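Local coordinates for glycoside Hydrolase Family 43_12 (Metagenome, PDB 7JVH), which probably hydrolyses glycosidic bonds in plant cell-wall polysaccharides or their oligosaccharides, as a family 43 glycoside hydrolase of subfamily 12, at residues G101-R106 / Q159-P164; N132-M137 / K153-R158. One frame throughout, in Å; residues are numbered along the deposited sequence.

Contact 1: residues G101-R106 / Q159-P164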
loop_
_atom_site.group_PDB
_atom_site.type_symbol
_atom_site.label_atom_id
_atom_site.label_comp_id
_atom_site.label_asym_id
_atom_site.label_seq_id
_atom_site.Cartn_x
_atom_site.Cartn_y
_atom_site.Cartn_z
ATOM N N GLY A 101 4.119 -10.000 -8.851
ATOM C CA GLY A 101 3.470 -9.042 -9.718
ATOM C C GLY A 101 2.485 -8.170 -8.965
ATOM O O GLY A 101 2.647 -7.902 -7.769
ATOM N N ASN A 102 1.462 -7.711 -9.692
ATOM C CA ASN A 102 0.365 -6.945 -9.140
ATOM C C ASN A 102 -0.909 -7.532 -9.750
ATOM O O ASN A 102 -0.992 -7.676 -10.968
ATOM C CB ASN A 102 0.522 -5.459 -9.487
ATOM C CG ASN A 102 1.787 -4.842 -8.898
ATOM O OD1 ASN A 102 1.739 -4.212 -7.842
ATOM N ND2 ASN A 102 2.930 -5.030 -9.570
ATOM N N VAL A 103 -1.883 -7.890 -8.903
ATOM C CA VAL A 103 -3.052 -8.664 -9.337
ATOM C C VAL A 103 -3.885 -7.913 -10.373
ATOM O O VAL A 103 -4.321 -8.505 -11.367
ATOM C CB VAL A 103 -3.931 -9.140 -8.147
ATOM C CG1 VAL A 103 -5.199 -9.824 -8.632
ATOM C CG2 VAL A 103 -3.133 -10.065 -7.240
ATOM N N LEU A 104 -4.091 -6.612 -10.147
ATOM C CA LEU A 104 -4.820 -5.756 -11.081
ATOM C C LEU A 104 -3.813 -4.957 -11.902
ATOM O O LEU A 104 -3.439 -3.841 -11.529
ATOM C CB LEU A 104 -5.795 -4.830 -10.332
ATOM C CG LEU A 104 -6.757 -5.505 -9.338
ATOM C CD1 LEU A 104 -7.699 -4.495 -8.719
ATOM C CD2 LEU A 104 -7.571 -6.613 -9.981
ATOM N N ASP A 105 -3.377 -5.548 -13.024
ATOM C CA ASP A 105 -2.352 -4.969 -13.890
ATOM C C ASP A 105 -2.782 -4.668 -15.334
ATOM O O ASP A 105 -1.970 -4.218 -16.145
ATOM C CB ASP A 105 -1.097 -5.858 -13.883
ATOM C CG ASP A 105 -1.362 -7.283 -14.354
ATOM O OD1 ASP A 105 -2.525 -7.631 -14.632
ATOM O OD2 ASP A 105 -0.391 -8.054 -14.462
ATOM N N ARG A 106 -4.054 -4.918 -15.658
ATOM C CA ARG A 106 -4.629 -4.520 -16.936
ATOM C C ARG A 106 -5.640 -3.407 -16.696
ATOM O O ARG A 106 -6.271 -3.341 -15.635
ATOM C CB ARG A 106 -5.303 -5.703 -17.626
ATOM C CG ARG A 106 -4.355 -6.822 -18.008
ATOM C CD ARG A 106 -5.032 -7.850 -18.898
ATOM N NE ARG A 106 -6.217 -8.435 -18.262
ATOM C CZ ARG A 106 -6.197 -9.377 -17.318
ATOM N NH1 ARG A 106 -5.050 -9.871 -16.878
ATOM N NH2 ARG A 106 -7.336 -9.827 -16.814
ATOM N N GLN A 159 0.385 -16.533 -13.864
ATOM C CA GLN A 159 -0.212 -16.304 -15.186
ATOM C C GLN A 159 -1.138 -15.074 -15.249
ATOM O O GLN A 159 -1.647 -14.747 -16.316
ATOM C CB GLN A 159 -1.002 -17.535 -15.648
ATOM C CG GLN A 159 -0.265 -18.861 -15.561
ATOM C CD GLN A 159 1.025 -18.893 -16.375
ATOM O OE1 GLN A 159 1.171 -18.186 -17.383
ATOM N NE2 GLN A 159 1.969 -19.726 -15.939
ATOM N N GLY A 160 -1.347 -14.411 -14.102
ATOM C CA GLY A 160 -2.257 -13.287 -13.991
ATOM C C GLY A 160 -3.678 -13.704 -13.649
ATOM O O GLY A 160 -3.960 -14.882 -13.470
ATOM N N TRP A 161 -4.581 -12.722 -13.573
ATOM C CA TRP A 161 -5.953 -12.916 -13.113
ATOM C C TRP A 161 -6.984 -12.482 -14.153
ATOM O O TRP A 161 -6.683 -11.714 -15.065
ATOM C CB TRP A 161 -6.177 -12.138 -11.820
ATOM C CG TRP A 161 -5.255 -12.504 -10.686
ATOM C CD1 TRP A 161 -3.918 -12.207 -10.578
ATOM C CD2 TRP A 161 -5.614 -13.155 -9.462
ATOM N NE1 TRP A 161 -3.422 -12.669 -9.394
ATOM C CE2 TRP A 161 -4.439 -13.247 -8.681
ATOM C CE3 TRP A 161 -6.802 -13.692 -8.957
ATOM C CZ2 TRP A 161 -4.422 -13.860 -7.418
ATOM C CZ3 TRP A 161 -6.784 -14.296 -7.700
ATOM C CH2 TRP A 161 -5.603 -14.375 -6.949
ATOM N N SER A 162 -8.214 -12.979 -14.006
ATOM C CA SER A 162 -9.323 -12.661 -14.895
ATOM C C SER A 162 -9.715 -11.195 -14.808
ATOM O O SER A 162 -9.234 -10.455 -13.959
ATOM C CB SER A 162 -10.545 -13.506 -14.536
ATOM O OG SER A 162 -11.111 -13.084 -13.302
ATOM N N ASP A 163 -10.616 -10.785 -15.704
ATOM C CA ASP A 163 -11.288 -9.498 -15.605
ATOM C C ASP A 163 -12.286 -9.561 -14.449
ATOM O O ASP A 163 -12.653 -10.647 -14.001
ATOM C CB ASP A 163 -11.966 -9.130 -16.930
ATOM C CG ASP A 163 -10.990 -8.536 -17.942
ATOM O OD1 ASP A 163 -9.920 -8.043 -17.546
ATOM O OD2 ASP A 163 -11.280 -8.562 -19.148
ATOM N N PRO A 164 -12.728 -8.408 -13.902
ATOM C CA PRO A 164 -13.568 -8.409 -12.704
ATOM C C PRO A 164 -14.955 -9.027 -12.906
ATOM O O PRO A 164 -15.494 -8.990 -14.006
ATOM C CB PRO A 164 -13.699 -6.912 -12.367
ATOM C CG PRO A 164 -12.670 -6.202 -13.185
ATOM C CD PRO A 164 -12.430 -7.053 -14.396
#
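The backbone oxygen of W161 is gripped twice by the guanidinium of R106. NH2 makes the shorter bond, 2.7 Å to W161 O, with its N-H nearly aimed at the oxygen (158°); NH2 lies in the carbonyl plane and W161 O in the guanidinium plane, and NH1 adds a weak bond of 3.1 Å to W161 O. The same NH2 reaches D163 OD1 at 3.2 Å in a salt bridge, meeting the carboxylate from above its plane; that oxygen also takes a hydrogen bond from S108 OG, its stronger partner. A bend at chi3 (-58°) folds the arginine so that its edge, not its face, meets the chain at 161-163. A methionine in place of R106 would probably leave W161 O without its two donors and D163 without its charge mate across the contact. V103 lies over one indole face: CG1, anti to the backbone N (chi1 175°), covers the five-membered ring in a CH-pi contact, and CG2 lies near NE1. The contact ties the corner at V103, beside edge strand 98-102 of a four-stranded sheet, to the loop joining strands 148-154 and 165-166 of the next sheet, with I88 and V152 touching both V103 and W161.

Contact 2: residues N132-M137 / K153-R158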
loop_
_atom_site.group_PDB
_atom_site.type_symbol
_atom_site.label_atom_id
_atom_site.label_comp_id
_atom_site.label_asym_id
_atom_site.label_seq_id
_atom_site.Cartn_x
_atom_site.Cartn_y
_atom_site.Cartn_z
ATOM N N ASN A 132 -12.292 -26.334 -5.489
ATOM C CA ASN A 132 -12.214 -26.128 -6.942
ATOM C C ASN A 132 -10.836 -25.626 -7.411
ATOM O O ASN A 132 -10.711 -25.090 -8.497
ATOM C CB ASN A 132 -13.334 -25.191 -7.424
ATOM C CG ASN A 132 -13.107 -23.744 -7.028
ATOM O OD1 ASN A 132 -12.130 -23.415 -6.362
ATOM N ND2 ASN A 132 -14.016 -22.867 -7.439
ATOM N N ASP A 133 -9.816 -25.809 -6.567
ATOM C CA ASP A 133 -8.425 -25.497 -6.876
ATOM C C ASP A 133 -8.285 -24.145 -7.602
ATOM O O ASP A 133 -7.623 -24.042 -8.641
ATOM C CB ASP A 133 -7.792 -26.655 -7.681
ATOM C CG ASP A 133 -6.289 -26.522 -7.862
ATOM O OD1 ASP A 133 -5.625 -25.809 -7.082
ATOM O OD2 ASP A 133 -5.764 -27.156 -8.798
ATOM N N THR A 134 -8.912 -23.106 -7.032
ATOM C CA THR A 134 -9.026 -21.796 -7.661
ATOM C C THR A 134 -8.723 -20.696 -6.675
ATOM O O THR A 134 -9.141 -20.769 -5.521
ATOM C CB THR A 134 -10.443 -21.539 -8.233
ATOM O OG1 THR A 134 -10.854 -22.652 -9.045
ATOM C CG2 THR A 134 -10.452 -20.264 -9.091
ATOM N N PHE A 135 -8.002 -19.679 -7.153
ATOM C CA PHE A 135 -7.685 -18.476 -6.378
ATOM C C PHE A 135 -8.724 -17.371 -6.642
ATOM O O PHE A 135 -9.337 -17.311 -7.705
ATOM C CB PHE A 135 -6.275 -17.981 -6.703
ATOM C CG PHE A 135 -5.173 -18.885 -6.201
ATOM C CD1 PHE A 135 -4.754 -19.992 -6.949
ATOM C CD2 PHE A 135 -4.544 -18.627 -4.991
ATOM C CE1 PHE A 135 -3.745 -20.816 -6.489
ATOM C CE2 PHE A 135 -3.533 -19.448 -4.526
ATOM C CZ PHE A 135 -3.131 -20.545 -5.275
ATOM N N TYR A 136 -8.887 -16.493 -5.648
ATOM C CA TYR A 136 -9.863 -15.404 -5.633
ATOM C C TYR A 136 -9.213 -14.167 -5.015
ATOM O O TYR A 136 -8.657 -14.235 -3.921
ATOM C CB TYR A 136 -11.071 -15.804 -4.784
ATOM C CG TYR A 136 -11.949 -16.870 -5.393
ATOM C CD1 TYR A 136 -11.708 -18.228 -5.167
ATOM C CD2 TYR A 136 -13.040 -16.520 -6.177
ATOM C CE1 TYR A 136 -12.517 -19.197 -5.726
ATOM C CE2 TYR A 136 -13.872 -17.486 -6.737
ATOM C CZ TYR A 136 -13.603 -18.827 -6.511
ATOM O OH TYR A 136 -14.406 -19.798 -7.049
HETATM N N MSE A 137 -9.270 -13.044 -5.732
HETATM C CA MSE A 137 -8.918 -11.750 -5.167
HETATM C C MSE A 137 -10.166 -10.871 -5.193
HETATM O O MSE A 137 -10.624 -10.473 -6.264
HETATM C CB MSE A 137 -7.767 -11.122 -5.963
HETATM C CG MSE A 137 -6.997 -10.062 -5.205
HETATM SE SE MSE A 137 -8.045 -8.438 -4.939
HETATM C CE MSE A 137 -8.392 -8.544 -3.068
ATOM N N LYS A 153 -10.254 -13.856 -10.499
ATOM C CA LYS A 153 -9.913 -15.260 -10.295
ATOM C C LYS A 153 -8.727 -15.708 -11.128
ATOM O O LYS A 153 -8.418 -15.110 -12.145
ATOM C CB LYS A 153 -11.111 -16.150 -10.641
ATOM C CG LYS A 153 -12.355 -15.834 -9.844
ATOM C CD LYS A 153 -13.361 -16.968 -9.853
ATOM C CE LYS A 153 -13.924 -17.287 -11.206
ATOM N NZ LYS A 153 -14.852 -18.435 -11.078
ATOM N N THR A 154 -8.091 -16.797 -10.686
ATOM C CA THR A 154 -6.993 -17.437 -11.407
ATOM C C THR A 154 -6.732 -18.846 -10.891
ATOM O O THR A 154 -7.016 -19.153 -9.736
ATOM C CB THR A 154 -5.687 -16.623 -11.311
ATOM O OG1 THR A 154 -4.700 -17.224 -12.150
ATOM C CG2 THR A 154 -5.160 -16.577 -9.892
ATOM N N LYS A 155 -6.190 -19.699 -11.768
ATOM C CA LYS A 155 -5.663 -21.006 -11.382
ATOM C C LYS A 155 -4.204 -20.966 -10.889
ATOM O O LYS A 155 -3.757 -21.903 -10.233
ATOM C CB LYS A 155 -5.786 -21.999 -12.545
ATOM C CG LYS A 155 -7.216 -22.304 -12.973
ATOM C CD LYS A 155 -8.003 -23.080 -11.908
ATOM C CE LYS A 155 -8.240 -24.540 -12.271
ATOM N NZ LYS A 155 -9.448 -25.066 -11.573
ATOM N N ASP A 156 -3.498 -19.871 -11.201
ATOM C CA ASP A 156 -2.063 -19.735 -11.003
ATOM C C ASP A 156 -1.690 -18.251 -11.059
ATOM O O ASP A 156 -1.625 -17.662 -12.136
ATOM C CB ASP A 156 -1.324 -20.546 -12.072
ATOM C CG ASP A 156 0.204 -20.396 -11.994
ATOM O OD1 ASP A 156 0.732 -19.852 -10.991
ATOM O OD2 ASP A 156 0.882 -20.835 -12.953
ATOM N N PRO A 157 -1.432 -17.603 -9.900
ATOM C CA PRO A 157 -1.058 -16.188 -9.864
ATOM C C PRO A 157 0.066 -15.750 -10.817
ATOM O O PRO A 157 0.086 -14.592 -11.232
ATOM C CB PRO A 157 -0.624 -15.990 -8.407
ATOM C CG PRO A 157 -1.420 -17.012 -7.647
ATOM C CD PRO A 157 -1.534 -18.197 -8.558
ATOM N N ARG A 158 0.985 -16.662 -11.152
ATOM C CA ARG A 158 2.067 -16.353 -12.086
ATOM C C ARG A 158 1.591 -16.068 -13.522
ATOM O O ARG A 158 2.322 -15.464 -14.288
ATOM C CB ARG A 158 3.116 -17.480 -12.092
ATOM C CG ARG A 158 4.107 -17.430 -10.930
ATOM C CD ARG A 158 5.273 -16.488 -11.273
ATOM N NE ARG A 158 6.192 -17.013 -12.303
ATOM C CZ ARG A 158 6.577 -16.369 -13.417
ATOM N NH1 ARG A 158 6.122 -15.149 -13.702
ATOM N NH2 ARG A 158 7.417 -16.954 -14.260
#
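N132 offers its backbone oxygen to K155, whose NZ makes a weak bond of 3.3 Å to N132 O. Next, D133 O lies beside the aliphatic part of the lysine, 3.4 Å from K155 CD, as the K155 side chain, bent at chi2 (-68°), runs past D133. D133 and T134 form a G1 beta bulge opposite N129. The methyl CG2 of T134 rests against T154 O. F135 pairs with T154 as an antiparallel hydrogen-bonded pair: F135 N donates to T154 O at 2.8 Å, nearly in line with the carbonyl, and T154 N returns a longer bond of 3.3 Å to F135 O, from above its plane. On this face F135 CB meets T154 CG2 at 3.7 Å, and P157 CD sits over one face of the phenyl ring, 4.1 Å from its centroid and offset toward the rim, a CH-pi contact. Y136 and K153 form the following non-hydrogen-bonded pair on the other face, side by side and pointing the same way; K153 NZ goes on to a salt bridge with D214. The two strands, 134-142 and 148-154, are the hairpin at the middle of a four-stranded antiparallel sheet, flanked by 120-129 and 165-166, while Y74 sets its ring edge-to-face with F135.

Overall arrangement
Contact 2 holds neighbouring strands within one four-stranded sheet, whereas contact 1 joins that sheet's last connection to the preceding sheet; such successive four-stranded sheets are the blades of the five-bladed beta-propeller known for family 43. Both are partly buried. In each, an aromatic-centred apolar part lies inside and a basic side chain works at the more open side. Contact 2 has strand pairing between backbones; contact 1 has no backbone-to-backbone hydrogen bond, its polar link running from the R106 side chain. They meet directly: S162 N lies 2.8 Å from K153 O and G160 O 2.8 Å from T154 OG1, both probably hydrogen-bonded, and the W161 ring packs on T154 CG2.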